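Local coordinates for glycosyl hydrolase family 2, TIM barrel domain protein (Faecalibacterium prausnitzii A2-165, PDB 6ED2) that probably hydrolyses beta-glucuronides, as a family 2 glycoside hydrolase of a human gut bacterium, at residues G320-A325 and V579-D584; L332-V337 and A360-Q365; M344-A349 and A611-R616; Y536-L541 and A554-E559. All blocks are in the same frame, centred on the assembly; numbering follows the deposited sequence.

Contact 1. Residues G320-A325 and V579-D584; sequences GRHEDA and VWNFAD
G320 O accepts from F582 N at 2.9 Å, while G320 N donates to V579 O at 3.0 Å, tying the first strand of the TIM barrel to the last. Between these bonds sits N581, which follows a cis peptide. Its ND2 gives a weak bond to R321 O, and its OD1 takes A583 N at 3.0 Å, in plane on a lone pair, forming an Asx turn. Over the centre of the F582 ring, whose CG is anti to the backbone N (chi1 173°), stands R321 NH1, the guanidinium tilted 42° to the ring; R321 CZ is 4.3 Å from the centroid, a cation-pi contact, and NH2 salt-bridges D340. W580 CZ3 rests on G320 CA at 3.7 Å, and the H322 imidazole, tied to Y357, meets the indole obliquely near a bound magnesium ion at the C-terminal ends of the strands, generally the active-site side of a TIM barrel. The charge of R321 is probably offset by D340 and the face of F582, while the cis peptide and Asx turn define the chain's path past the last strand.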
loop_
_atom_site.group_PDB
_atom_site.type_symbol
_atom_site.label_atom_id
_atom_site.label_comp_id
_atom_site.label_asym_id
_atom_site.label_seq_id
_atom_site.Cartn_x
_atom_site.Cartn_y
_atom_site.Cartn_z
ATOM N N GLY A 320 21.048 -0.219 -14.614
ATOM C CA GLY A 320 21.840 -0.905 -13.621
ATOM C C GLY A 320 20.945 -1.911 -12.906
ATOM O O GLY A 320 19.805 -1.618 -12.549
ATOM N N ARG A 321 21.472 -3.113 -12.714
ATOM C CA ARG A 321 20.738 -4.210 -12.125
ATOM C C ARG A 321 21.316 -4.578 -10.762
ATOM O O ARG A 321 22.211 -3.909 -10.219
ATOM C CB ARG A 321 20.757 -5.400 -13.085
ATOM C CG ARG A 321 19.892 -5.202 -14.333
ATOM C CD ARG A 321 19.847 -6.483 -15.167
ATOM N NE ARG A 321 19.370 -7.574 -14.324
ATOM C CZ ARG A 321 18.093 -7.902 -14.189
ATOM N NH1 ARG A 321 17.169 -7.248 -14.884
ATOM N NH2 ARG A 321 17.744 -8.870 -13.354
ATOM N N HIS A 322 20.780 -5.653 -10.202
ATOM C CA HIS A 322 21.353 -6.333 -9.058
ATOM C C HIS A 322 20.973 -7.799 -9.176
ATOM O O HIS A 322 19.962 -8.146 -9.799
ATOM C CB HIS A 322 20.859 -5.760 -7.716
ATOM C CG HIS A 322 21.848 -4.850 -7.033
ATOM N ND1 HIS A 322 23.117 -5.257 -6.667
ATOM C CD2 HIS A 322 21.746 -3.548 -6.651
ATOM C CE1 HIS A 322 23.755 -4.247 -6.100
ATOM N NE2 HIS A 322 22.945 -3.199 -6.078
ATOM N N GLU A 323 21.797 -8.661 -8.602
ATOM C CA GLU A 323 21.374 -10.037 -8.365
ATOM C C GLU A 323 20.678 -10.007 -7.009
ATOM O O GLU A 323 21.309 -10.080 -5.953
ATOM C CB GLU A 323 22.551 -11.001 -8.411
ATOM C CG GLU A 323 23.049 -11.294 -9.813
ATOM C CD GLU A 323 24.169 -12.331 -9.807
ATOM O OE1 GLU A 323 25.197 -12.098 -9.117
ATOM O OE2 GLU A 323 24.012 -13.383 -10.468
ATOM N N ASP A 324 19.359 -9.836 -7.044
ATOM C CA ASP A 324 18.599 -9.569 -5.832
ATOM C C ASP A 324 17.152 -9.969 -6.089
ATOM O O ASP A 324 16.602 -9.637 -7.144
ATOM C CB ASP A 324 18.705 -8.076 -5.457
ATOM C CG ASP A 324 17.726 -7.667 -4.362
ATOM O OD1 ASP A 324 18.170 -7.490 -3.208
ATOM O OD2 ASP A 324 16.515 -7.499 -4.660
ATOM N N ALA A 325 16.551 -10.680 -5.137
ATOM C CA ALA A 325 15.135 -11.028 -5.207
ATOM C C ALA A 325 14.668 -11.369 -3.798
ATOM O O ALA A 325 15.479 -11.537 -2.883
ATOM C CB ALA A 325 14.876 -12.194 -6.180
ATOM N N VAL A 579 19.377 3.525 -16.249
ATOM C CA VAL A 579 18.758 4.146 -15.086
ATOM C C VAL A 579 18.983 3.244 -13.886
ATOM O O VAL A 579 19.144 2.027 -14.019
ATOM C CB VAL A 579 17.257 4.426 -15.351
ATOM C CG1 VAL A 579 16.451 3.123 -15.423
ATOM C CG2 VAL A 579 16.673 5.379 -14.306
ATOM N N TRP A 580 19.039 3.847 -12.699
ATOM C CA TRP A 580 19.089 3.105 -11.444
ATOM C C TRP A 580 17.684 3.040 -10.853
ATOM O O TRP A 580 17.092 4.080 -10.568
ATOM C CB TRP A 580 20.024 3.799 -10.469
ATOM C CG TRP A 580 20.488 2.960 -9.329
ATOM C CD1 TRP A 580 20.193 3.136 -8.010
ATOM C CD2 TRP A 580 21.373 1.844 -9.402
ATOM N NE1 TRP A 580 20.841 2.193 -7.255
ATOM C CE2 TRP A 580 21.567 1.381 -8.089
ATOM C CE3 TRP A 580 22.012 1.182 -10.457
ATOM C CZ2 TRP A 580 22.378 0.283 -7.796
ATOM C CZ3 TRP A 580 22.805 0.093 -10.170
ATOM C CH2 TRP A 580 22.985 -0.345 -8.845
ATOM N N ASN A 581 17.142 1.844 -10.654
ATOM C CA ASN A 581 17.715 0.526 -10.907
ATOM C C ASN A 581 16.577 -0.270 -11.579
ATOM O O ASN A 581 15.418 0.158 -11.512
ATOM C CB ASN A 581 18.147 -0.102 -9.577
ATOM C CG ASN A 581 18.737 -1.521 -9.707
ATOM O OD1 ASN A 581 18.017 -2.508 -9.896
ATOM N ND2 ASN A 581 20.051 -1.625 -9.498
ATOM N N PHE A 582 16.884 -1.407 -12.212
ATOM C CA PHE A 582 15.831 -2.252 -12.778
ATOM C C PHE A 582 14.713 -2.534 -11.764
ATOM O O PHE A 582 13.526 -2.433 -12.087
ATOM C CB PHE A 582 16.442 -3.564 -13.289
ATOM C CG PHE A 582 15.416 -4.589 -13.738
ATOM C CD1 PHE A 582 14.800 -4.473 -14.974
ATOM C CD2 PHE A 582 15.082 -5.657 -12.927
ATOM C CE1 PHE A 582 13.859 -5.389 -15.389
ATOM C CE2 PHE A 582 14.143 -6.603 -13.338
ATOM C CZ PHE A 582 13.533 -6.468 -14.570
ATOM N N ALA A 583 15.064 -2.878 -10.528
ATOM C CA ALA A 583 14.043 -3.265 -9.563
ATOM C C ALA A 583 14.469 -2.868 -8.155
ATOM O O ALA A 583 15.661 -2.798 -7.852
ATOM C CB ALA A 583 13.766 -4.781 -9.644
ATOM N N ASP A 584 13.479 -2.612 -7.294
ATOM C CA ASP A 584 13.747 -2.409 -5.875
ATOM C C ASP A 584 14.594 -3.559 -5.343
ATOM O O ASP A 584 14.374 -4.721 -5.700
ATOM C CB ASP A 584 12.442 -2.322 -5.064
ATOM C CG ASP A 584 11.482 -1.210 -5.551
ATOM O OD1 ASP A 584 11.931 -0.174 -6.106
ATOM O OD2 ASP A 584 10.253 -1.384 -5.347
HETATM O O HOH W 1 15.537 -6.615 -7.027
#

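Contact 2. Residues L332-V337 and A360-Q365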
loop_
_atom_site.group_PDB
_atom_site.type_symbol
_atom_site.label_atom_id
_atom_site.label_comp_id
_atom_site.label_asym_id
_atom_site.label_seq_id
_atom_site.Cartn_x
_atom_site.Cartn_y
_atom_site.Cartn_z
ATOM N N LEU A 332 20.938 -17.464 -7.539
ATOM C CA LEU A 332 20.496 -17.583 -8.916
ATOM C C LEU A 332 19.109 -18.217 -8.934
ATOM O O LEU A 332 18.849 -19.187 -8.213
ATOM C CB LEU A 332 21.490 -18.432 -9.723
ATOM C CG LEU A 332 21.054 -18.706 -11.174
ATOM C CD1 LEU A 332 21.034 -17.413 -11.995
ATOM C CD2 LEU A 332 21.951 -19.750 -11.857
ATOM N N ASP A 333 18.213 -17.646 -9.728
ATOM C CA ASP A 333 16.868 -18.181 -9.909
ATOM C C ASP A 333 16.500 -17.969 -11.369
ATOM O O ASP A 333 16.183 -16.846 -11.774
ATOM C CB ASP A 333 15.859 -17.514 -8.994
ATOM C CG ASP A 333 14.484 -18.152 -9.104
ATOM O OD1 ASP A 333 14.375 -19.373 -8.822
ATOM O OD2 ASP A 333 13.526 -17.438 -9.477
ATOM N N LEU A 334 16.546 -19.049 -12.148
ATOM C CA LEU A 334 16.236 -18.939 -13.565
ATOM C C LEU A 334 14.823 -18.433 -13.853
ATOM O O LEU A 334 14.646 -17.754 -14.881
ATOM C CB LEU A 334 16.480 -20.297 -14.233
ATOM C CG LEU A 334 17.949 -20.718 -14.180
ATOM C CD1 LEU A 334 18.190 -22.067 -14.879
ATOM C CD2 LEU A 334 18.826 -19.612 -14.786
ATOM N N PRO A 335 13.791 -18.733 -13.058
ATOM C CA PRO A 335 12.491 -18.099 -13.354
ATOM C C PRO A 335 12.543 -16.588 -13.228
ATOM O O PRO A 335 12.029 -15.883 -14.107
ATOM C CB PRO A 335 11.541 -18.751 -12.334
ATOM C CG PRO A 335 12.139 -20.131 -12.150
ATOM C CD PRO A 335 13.644 -19.839 -12.094
ATOM N N THR A 336 13.179 -16.066 -12.171
ATOM C CA THR A 336 13.337 -14.615 -12.053
ATOM C C THR A 336 14.140 -14.051 -13.220
ATOM O O THR A 336 13.806 -12.983 -13.753
ATOM C CB THR A 336 14.017 -14.250 -10.733
ATOM O OG1 THR A 336 13.308 -14.834 -9.639
ATOM C CG2 THR A 336 14.049 -12.741 -10.566
ATOM N N VAL A 337 15.193 -14.770 -13.643
ATOM C CA VAL A 337 16.017 -14.308 -14.759
ATOM C C VAL A 337 15.192 -14.219 -16.038
ATOM O O VAL A 337 15.259 -13.221 -16.776
ATOM C CB VAL A 337 17.243 -15.223 -14.937
ATOM C CG1 VAL A 337 18.006 -14.838 -16.193
ATOM C CG2 VAL A 337 18.165 -15.142 -13.701
ATOM N N ALA A 360 25.968 -14.206 -12.254
ATOM C CA ALA A 360 25.987 -15.617 -12.630
ATOM C C ALA A 360 26.073 -15.751 -14.142
ATOM O O ALA A 360 25.439 -14.995 -14.880
ATOM C CB ALA A 360 24.735 -16.341 -12.123
ATOM N N GLU A 361 26.864 -16.729 -14.598
ATOM C CA GLU A 361 27.049 -16.950 -16.029
ATOM C C GLU A 361 25.719 -17.067 -16.763
ATOM O O GLU A 361 25.597 -16.609 -17.907
ATOM C CB GLU A 361 27.890 -18.216 -16.267
ATOM C CG GLU A 361 29.336 -18.187 -15.738
ATOM C CD GLU A 361 29.502 -18.723 -14.313
ATOM O OE1 GLU A 361 28.650 -18.431 -13.436
ATOM O OE2 GLU A 361 30.511 -19.433 -14.058
ATOM N N GLU A 362 24.711 -17.689 -16.125
ATOM C CA GLU A 362 23.432 -17.942 -16.790
ATOM C C GLU A 362 22.760 -16.658 -17.274
ATOM O O GLU A 362 22.048 -16.672 -18.285
ATOM C CB GLU A 362 22.504 -18.703 -15.832
ATOM C CG GLU A 362 22.928 -20.149 -15.597
ATOM C CD GLU A 362 23.984 -20.322 -14.521
ATOM O OE1 GLU A 362 24.699 -19.346 -14.148
ATOM O OE2 GLU A 362 24.102 -21.467 -14.042
ATOM N N ILE A 363 22.969 -15.538 -16.579
ATOM C CA ILE A 363 22.389 -14.273 -17.032
ATOM C C ILE A 363 23.039 -13.803 -18.340
ATOM O O ILE A 363 22.357 -13.274 -19.227
ATOM C CB ILE A 363 22.499 -13.225 -15.906
ATOM C CG1 ILE A 363 21.587 -13.631 -14.740
ATOM C CG2 ILE A 363 22.163 -11.815 -16.414
ATOM C CD1 ILE A 363 21.870 -12.904 -13.451
ATOM N N TYR A 364 24.360 -13.988 -18.492
ATOM C CA TYR A 364 25.013 -13.636 -19.755
ATOM C C TYR A 364 24.565 -14.563 -20.871
ATOM O O TYR A 364 24.393 -14.132 -22.023
ATOM C CB TYR A 364 26.542 -13.708 -19.639
ATOM C CG TYR A 364 27.146 -12.890 -18.517
ATOM C CD1 TYR A 364 27.788 -11.676 -18.783
ATOM C CD2 TYR A 364 27.081 -13.330 -17.194
ATOM C CE1 TYR A 364 28.350 -10.911 -17.744
ATOM C CE2 TYR A 364 27.626 -12.582 -16.158
ATOM C CZ TYR A 364 28.278 -11.370 -16.445
ATOM O OH TYR A 364 28.819 -10.626 -15.422
ATOM N N GLN A 365 24.409 -15.850 -20.553
ATOM C CA GLN A 365 23.943 -16.797 -21.558
ATOM C C GLN A 365 22.578 -16.380 -22.095
ATOM O O GLN A 365 22.322 -16.462 -23.303
ATOM C CB GLN A 365 23.901 -18.203 -20.961
ATOM C CG GLN A 365 25.281 -18.715 -20.494
ATOM C CD GLN A 365 25.183 -20.024 -19.704
ATOM O OE1 GLN A 365 24.097 -20.583 -19.533
ATOM N NE2 GLN A 365 26.319 -20.521 -19.237
#
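Two successive helices of the TIM barrel, 334-347 and 361-370, meet at their N-terminal ends; no hydrogen bond crosses the contact, which is methyl packing plus one leucine set against a carboxylate. L332, just ahead of the first helix, touches both A360 and E362. With its CG anti to the backbone N (chi1 176°), it sets CD1 on A360 CB at 3.9 Å and CD2 on the carboxylate of E362, 3.4 Å from CD. The E362 side chain, bent at chi2, crosses that of L332 at about a right angle, and its OE2 is bonded to the hydroxyl of Y30. L334 comes at E362 from its aliphatic part, CD2 to CB at 3.9 Å. One turn further along, V337 places both methyls against I363, the nearer being CG2 at 3.9 Å from CG1. An alanine in place of E362 would probably bare one side of the L332 CD2 methyl and leave the Y30 hydroxyl without this acceptor. D333 is the N-cap of the first helix: its OD2 accepts from T336 OG1 at 2.6 Å through the anti lone pair and from T336 N at 3.0 Å from above the carboxylate plane. R328 of the second subunit also pairs with that oxygen. The arrangement is that of two consecutive outer helices of a (beta/alpha)8 barrel, joined through strand 351-353 and packed side by side.

Contact 3. Residues M344-A349 and A611-R616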
loop_
_atom_site.group_PDB
_atom_site.type_symbol
_atom_site.label_atom_id
_atom_site.label_comp_id
_atom_site.label_asym_id
_atom_site.label_seq_id
_atom_site.Cartn_x
_atom_site.Cartn_y
_atom_site.Cartn_z
ATOM N N MET A 344 12.659 -6.629 -19.557
ATOM C CA MET A 344 13.560 -5.733 -20.271
ATOM C C MET A 344 13.226 -5.686 -21.753
ATOM O O MET A 344 13.346 -4.623 -22.375
ATOM C CB MET A 344 15.016 -6.143 -20.042
ATOM C CG MET A 344 15.492 -5.890 -18.614
ATOM S SD MET A 344 17.268 -6.131 -18.395
ATOM C CE MET A 344 17.527 -7.837 -18.892
ATOM N N LYS A 345 12.769 -6.801 -22.331
ATOM C CA LYS A 345 12.297 -6.750 -23.716
ATOM C C LYS A 345 11.028 -5.914 -23.830
ATOM O O LYS A 345 10.884 -5.094 -24.743
ATOM C CB LYS A 345 12.059 -8.161 -24.253
ATOM C CG LYS A 345 13.337 -8.960 -24.436
ATOM C CD LYS A 345 13.105 -10.456 -24.282
ATOM C CE LYS A 345 12.316 -11.026 -25.452
ATOM N NZ LYS A 345 12.110 -12.510 -25.292
ATOM N N TRP A 346 10.092 -6.107 -22.908
ATOM C CA TRP A 346 8.843 -5.356 -22.962
ATOM C C TRP A 346 9.109 -3.858 -22.894
ATOM O O TRP A 346 8.506 -3.077 -23.635
ATOM C CB TRP A 346 7.945 -5.812 -21.809
ATOM C CG TRP A 346 6.700 -5.035 -21.592
ATOM C CD1 TRP A 346 5.499 -5.214 -22.223
ATOM C CD2 TRP A 346 6.504 -3.970 -20.647
ATOM N NE1 TRP A 346 4.574 -4.325 -21.729
ATOM C CE2 TRP A 346 5.158 -3.554 -20.760
ATOM C CE3 TRP A 346 7.338 -3.324 -19.726
ATOM C CZ2 TRP A 346 4.623 -2.517 -19.988
ATOM C CZ3 TRP A 346 6.803 -2.297 -18.944
ATOM C CH2 TRP A 346 5.456 -1.906 -19.084
ATOM N N ILE A 347 10.033 -3.436 -22.028
ATOM C CA ILE A 347 10.253 -2.003 -21.848
ATOM C C ILE A 347 11.128 -1.372 -22.929
ATOM O O ILE A 347 11.184 -0.140 -23.019
ATOM C CB ILE A 347 10.827 -1.752 -20.443
ATOM C CG1 ILE A 347 10.509 -0.326 -19.992
ATOM C CG2 ILE A 347 12.302 -2.067 -20.409
ATOM C CD1 ILE A 347 10.803 -0.077 -18.541
ATOM N N GLY A 348 11.782 -2.161 -23.780
ATOM C CA GLY A 348 12.602 -1.602 -24.842
ATOM C C GLY A 348 14.058 -1.374 -24.485
ATOM O O GLY A 348 14.759 -0.675 -25.224
ATOM N N ALA A 349 14.528 -1.928 -23.371
ATOM C CA ALA A 349 15.939 -1.856 -23.033
ATOM C C ALA A 349 16.766 -2.648 -24.044
ATOM O O ALA A 349 16.309 -3.643 -24.610
ATOM C CB ALA A 349 16.159 -2.385 -21.610
ATOM N N ALA A 611 6.894 4.563 -13.590
ATOM C CA ALA A 611 8.022 4.962 -14.432
ATOM C C ALA A 611 8.331 3.955 -15.542
ATOM O O ALA A 611 8.908 4.342 -16.567
ATOM C CB ALA A 611 9.272 5.178 -13.578
ATOM N N ALA A 612 7.966 2.676 -15.368
ATOM C CA ALA A 612 8.194 1.705 -16.434
ATOM C C ALA A 612 7.473 2.097 -17.712
ATOM O O ALA A 612 7.969 1.816 -18.806
ATOM C CB ALA A 612 7.764 0.301 -15.998
ATOM N N TYR A 613 6.314 2.754 -17.598
ATOM C CA TYR A 613 5.565 3.169 -18.785
ATOM C C TYR A 613 6.178 4.403 -19.447
ATOM O O TYR A 613 6.176 4.513 -20.683
ATOM C CB TYR A 613 4.092 3.385 -18.402
ATOM C CG TYR A 613 3.454 2.051 -18.059
ATOM C CD1 TYR A 613 3.022 1.178 -19.070
ATOM C CD2 TYR A 613 3.351 1.626 -16.741
ATOM C CE1 TYR A 613 2.480 -0.067 -18.766
ATOM C CE2 TYR A 613 2.819 0.385 -16.427
ATOM C CZ TYR A 613 2.381 -0.451 -17.439
ATOM O OH TYR A 613 1.849 -1.680 -17.117
ATOM N N LEU A 614 6.744 5.320 -18.658
ATOM C CA LEU A 614 7.508 6.410 -19.254
ATOM C C LEU A 614 8.674 5.862 -20.075
ATOM O O LEU A 614 8.861 6.241 -21.238
ATOM C CB LEU A 614 7.990 7.366 -18.165
ATOM C CG LEU A 614 8.759 8.636 -18.560
ATOM C CD1 LEU A 614 8.657 9.674 -17.441
ATOM C CD2 LEU A 614 10.222 8.314 -18.827
ATOM N N PHE A 615 9.443 4.930 -19.502
ATOM C CA PHE A 615 10.615 4.428 -20.211
ATOM C C PHE A 615 10.218 3.604 -21.422
ATOM O O PHE A 615 10.885 3.669 -22.460
ATOM C CB PHE A 615 11.500 3.603 -19.279
ATOM C CG PHE A 615 12.474 4.426 -18.486
ATOM C CD1 PHE A 615 13.521 5.092 -19.119
ATOM C CD2 PHE A 615 12.336 4.552 -17.105
ATOM C CE1 PHE A 615 14.430 5.862 -18.383
ATOM C CE2 PHE A 615 13.245 5.322 -16.356
ATOM C CZ PHE A 615 14.282 5.976 -17.001
ATOM N N ARG A 616 9.136 2.823 -21.311
ATOM C CA ARG A 616 8.710 1.994 -22.435
ATOM C C ARG A 616 8.362 2.853 -23.640
ATOM O O ARG A 616 8.765 2.557 -24.771
ATOM C CB ARG A 616 7.507 1.128 -22.039
ATOM C CG ARG A 616 6.940 0.329 -23.194
ATOM C CD ARG A 616 5.952 -0.709 -22.716
ATOM N NE ARG A 616 5.812 -1.792 -23.683
ATOM C CZ ARG A 616 4.669 -2.099 -24.299
ATOM N NH1 ARG A 616 3.560 -1.409 -24.045
ATOM N NH2 ARG A 616 4.636 -3.099 -25.167
#
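Aromatic and charged groups carry most of this contact, in which R616 lies over one face of W346. The guanidinium is flat on the indole, its plane only 4° from that of the ring and the centres 3.9 Å apart, with CZ in cation-pi contact with the five-membered ring. R616 CD sits over the six-membered ring, 3.6 Å from the centroid, as a CH-pi contact. The R616 chain, extended from CG to NE, carries the group across to this face. At the rim of the indole a second aromatic joins in: the edge of W346 is turned to the face of Y613 in an offset edge-to-face pair, planes at 89° and W346 CZ2 3.5 Å from Y613 CE1. The Y613 hydroxyl is bonded to E555 of the third subunit.

Hydrogen bonding adds to the stack, since R616 NE donates to W346 O at 3.0 Å. The oxygen lies in the guanidinium plane, although the donor stands above the carbonyl plane, and the same arginine thus holds both the ring and the backbone of W346. R616 CA also points its hydrogen almost straight (173°) at I347 O.

Apolar contacts complete the interface. I347 CD1 touches A612 CB at 4.0 Å and F615 CB at 3.8 Å. Just beyond, the helix ends in a Schellman motif at G348. Helix 334-347 follows the first barrel strand and helix 610-621 the last, and their meeting closes the ring of outer helices of the TIM barrel.

Contact 4. Residues Y536-L541 and A554-E559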
loop_
_atom_site.group_PDB
_atom_site.type_symbol
_atom_site.label_atom_id
_atom_site.label_comp_id
_atom_site.label_asym_id
_atom_site.label_seq_id
_atom_site.Cartn_x
_atom_site.Cartn_y
_atom_site.Cartn_z
ATOM N N TYR A 536 20.906 7.175 -12.204
ATOM C CA TYR A 536 20.028 8.313 -11.977
ATOM C C TYR A 536 18.650 7.747 -11.637
ATOM O O TYR A 536 18.330 6.602 -11.983
ATOM C CB TYR A 536 19.968 9.251 -13.184
ATOM C CG TYR A 536 19.320 8.700 -14.447
ATOM C CD1 TYR A 536 18.047 9.125 -14.832
ATOM C CD2 TYR A 536 19.979 7.792 -15.265
ATOM C CE1 TYR A 536 17.449 8.656 -15.983
ATOM C CE2 TYR A 536 19.394 7.324 -16.440
ATOM C CZ TYR A 536 18.126 7.760 -16.793
ATOM O OH TYR A 536 17.519 7.307 -17.954
ATOM N N GLY A 537 17.865 8.539 -10.907
ATOM C CA GLY A 537 16.560 8.095 -10.461
ATOM C C GLY A 537 16.173 8.614 -9.087
ATOM O O GLY A 537 16.950 9.314 -8.427
ATOM N N THR A 538 14.960 8.289 -8.641
ATOM C CA THR A 538 14.488 8.716 -7.335
ATOM C C THR A 538 13.790 7.540 -6.678
ATOM O O THR A 538 13.187 6.699 -7.352
ATOM C CB THR A 538 13.501 9.911 -7.392
ATOM O OG1 THR A 538 12.230 9.484 -7.910
ATOM C CG2 THR A 538 14.043 11.052 -8.226
ATOM N N ASP A 539 13.878 7.491 -5.357
ATOM C CA ASP A 539 13.094 6.523 -4.623
ATOM C C ASP A 539 11.627 6.897 -4.775
ATOM O O ASP A 539 11.256 8.069 -4.638
ATOM C CB ASP A 539 13.501 6.507 -3.150
ATOM C CG ASP A 539 14.868 5.895 -2.925
ATOM O OD1 ASP A 539 14.955 4.698 -2.575
ATOM O OD2 ASP A 539 15.868 6.618 -3.079
ATOM N N ASN A 540 10.794 5.915 -5.090
ATOM C CA ASN A 540 9.360 6.165 -5.120
ATOM C C ASN A 540 8.652 4.843 -4.872
ATOM O O ASN A 540 9.029 3.819 -5.453
ATOM C CB ASN A 540 8.934 6.814 -6.452
ATOM C CG ASN A 540 9.156 5.905 -7.659
ATOM O OD1 ASN A 540 8.207 5.315 -8.187
ATOM N ND2 ASN A 540 10.404 5.801 -8.108
ATOM N N LEU A 541 7.671 4.862 -3.971
ATOM C CA LEU A 541 6.894 3.671 -3.649
ATOM C C LEU A 541 5.773 3.463 -4.652
ATOM O O LEU A 541 5.090 4.414 -5.047
ATOM C CB LEU A 541 6.284 3.782 -2.253
ATOM C CG LEU A 541 7.282 4.047 -1.132
ATOM C CD1 LEU A 541 6.529 4.351 0.149
ATOM C CD2 LEU A 541 8.188 2.841 -0.976
ATOM N N ALA A 554 5.083 8.927 -7.338
ATOM C CA ALA A 554 5.177 8.578 -8.756
ATOM C C ALA A 554 5.312 9.824 -9.616
ATOM O O ALA A 554 6.090 9.843 -10.581
ATOM C CB ALA A 554 3.952 7.772 -9.190
ATOM N N GLU A 555 4.563 10.877 -9.272
ATOM C CA GLU A 555 4.613 12.124 -10.022
ATOM C C GLU A 555 6.013 12.718 -10.011
ATOM O O GLU A 555 6.515 13.165 -11.048
ATOM C CB GLU A 555 3.622 13.127 -9.434
ATOM C CG GLU A 555 2.189 12.901 -9.881
ATOM C CD GLU A 555 1.534 11.720 -9.173
ATOM O OE1 GLU A 555 2.094 11.227 -8.152
ATOM O OE2 GLU A 555 0.449 11.300 -9.643
ATOM N N TYR A 556 6.639 12.772 -8.832
ATOM C CA TYR A 556 7.973 13.334 -8.748
ATOM C C TYR A 556 8.933 12.545 -9.628
ATOM O O TYR A 556 9.676 13.126 -10.427
ATOM C CB TYR A 556 8.455 13.364 -7.292
ATOM C CG TYR A 556 9.698 14.211 -7.149
ATOM C CD1 TYR A 556 9.606 15.598 -7.044
ATOM C CD2 TYR A 556 10.968 13.635 -7.204
ATOM C CE1 TYR A 556 10.738 16.382 -6.955
ATOM C CE2 TYR A 556 12.102 14.405 -7.112
ATOM C CZ TYR A 556 11.987 15.781 -6.988
ATOM O OH TYR A 556 13.118 16.562 -6.909
ATOM N N GLN A 557 8.911 11.216 -9.514
ATOM C CA GLN A 557 9.795 10.387 -10.334
ATOM C C GLN A 557 9.610 10.694 -11.813
ATOM O O GLN A 557 10.591 10.920 -12.536
ATOM C CB GLN A 557 9.556 8.901 -10.039
ATOM C CG GLN A 557 10.188 7.939 -11.049
ATOM C CD GLN A 557 11.688 7.740 -10.842
ATOM O OE1 GLN A 557 12.385 8.635 -10.359
ATOM N NE2 GLN A 557 12.187 6.555 -11.195
ATOM N N ASN A 558 8.356 10.756 -12.278
ATOM C CA ASN A 558 8.121 11.078 -13.686
ATOM C C ASN A 558 8.625 12.477 -14.039
ATOM O O ASN A 558 9.172 12.688 -15.131
ATOM C CB ASN A 558 6.635 10.946 -14.029
ATOM C CG ASN A 558 6.242 9.510 -14.447
ATOM O OD1 ASN A 558 6.987 8.534 -14.229
ATOM N ND2 ASN A 558 5.063 9.383 -15.050
ATOM N N GLU A 559 8.437 13.452 -13.134
ATOM C CA GLU A 559 8.901 14.814 -13.393
ATOM C C GLU A 559 10.418 14.863 -13.442
ATOM O O GLU A 559 11.000 15.513 -14.319
ATOM C CB GLU A 559 8.375 15.777 -12.318
ATOM C CG GLU A 559 6.919 16.159 -12.502
ATOM C CD GLU A 559 6.223 16.542 -11.201
ATOM O OE1 GLU A 559 6.917 16.922 -10.227
ATOM O OE2 GLU A 559 4.974 16.418 -11.146
HETATM O O HOH W 2 10.352 4.140 -10.638
#
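This is a buried, mainly polar contact within one beta-alpha unit of the TIM barrel, where the loop leaving the seventh strand, 531-535, folds back on the first turns of helix 554-570. Q557 is its centre. Bent at chi2 (78°), the side chain runs alongside T538 in the opposite direction, and OE1 accepts from T538 OG1 at 2.6 Å, the hydroxyl standing 49° above the carbonyl plane. T538 N adds a weak bond at 3.1 Å, so OE1 is held by both the hydroxyl and, less firmly, the backbone of one residue. The hydroxyl gets there from the crowded position between the backbone N and the carbonyl carbon. N540 crosses Q557 at about a right angle; its ND2 donates to T538 O at 3.0 Å, in its own amide plane, and also to a water at 3.0 Å, to which Q557 NE2 gives a weaker bond. A leucine in place of Q557 would probably leave the T538 hydroxyl without this acceptor and the water with one donor fewer, and let the loop shift against the helix. Beside these bonds Y556, whose hydroxyl is tied to G499, turns its ring edge to the threonine methyl: CE2 lies 4.0 Å from T538 CG2.

Overall arrangement
One barrel, seen at four places, illustrates how a TIM fold ties its beginning to its end. Contact 1 joins the first and last strands, and contact 3, with its centre about 14 Å away, joins the helices that follow them; M344 packs on both R321 and F582. Contact 2 shares helix 334-347 with contact 3 and meets contact 1 where E323 OE2 probably accepts from A360 N. Contact 4 touches contact 1 through Y536 and contact 3 through F615 and A611, yet is about 28 Å from contact 2, centre to centre. A bound magnesium ion lies about 3 Å from the H322 side chain, at the C-terminal ends of the strands, so contact 1 probably borders the active site.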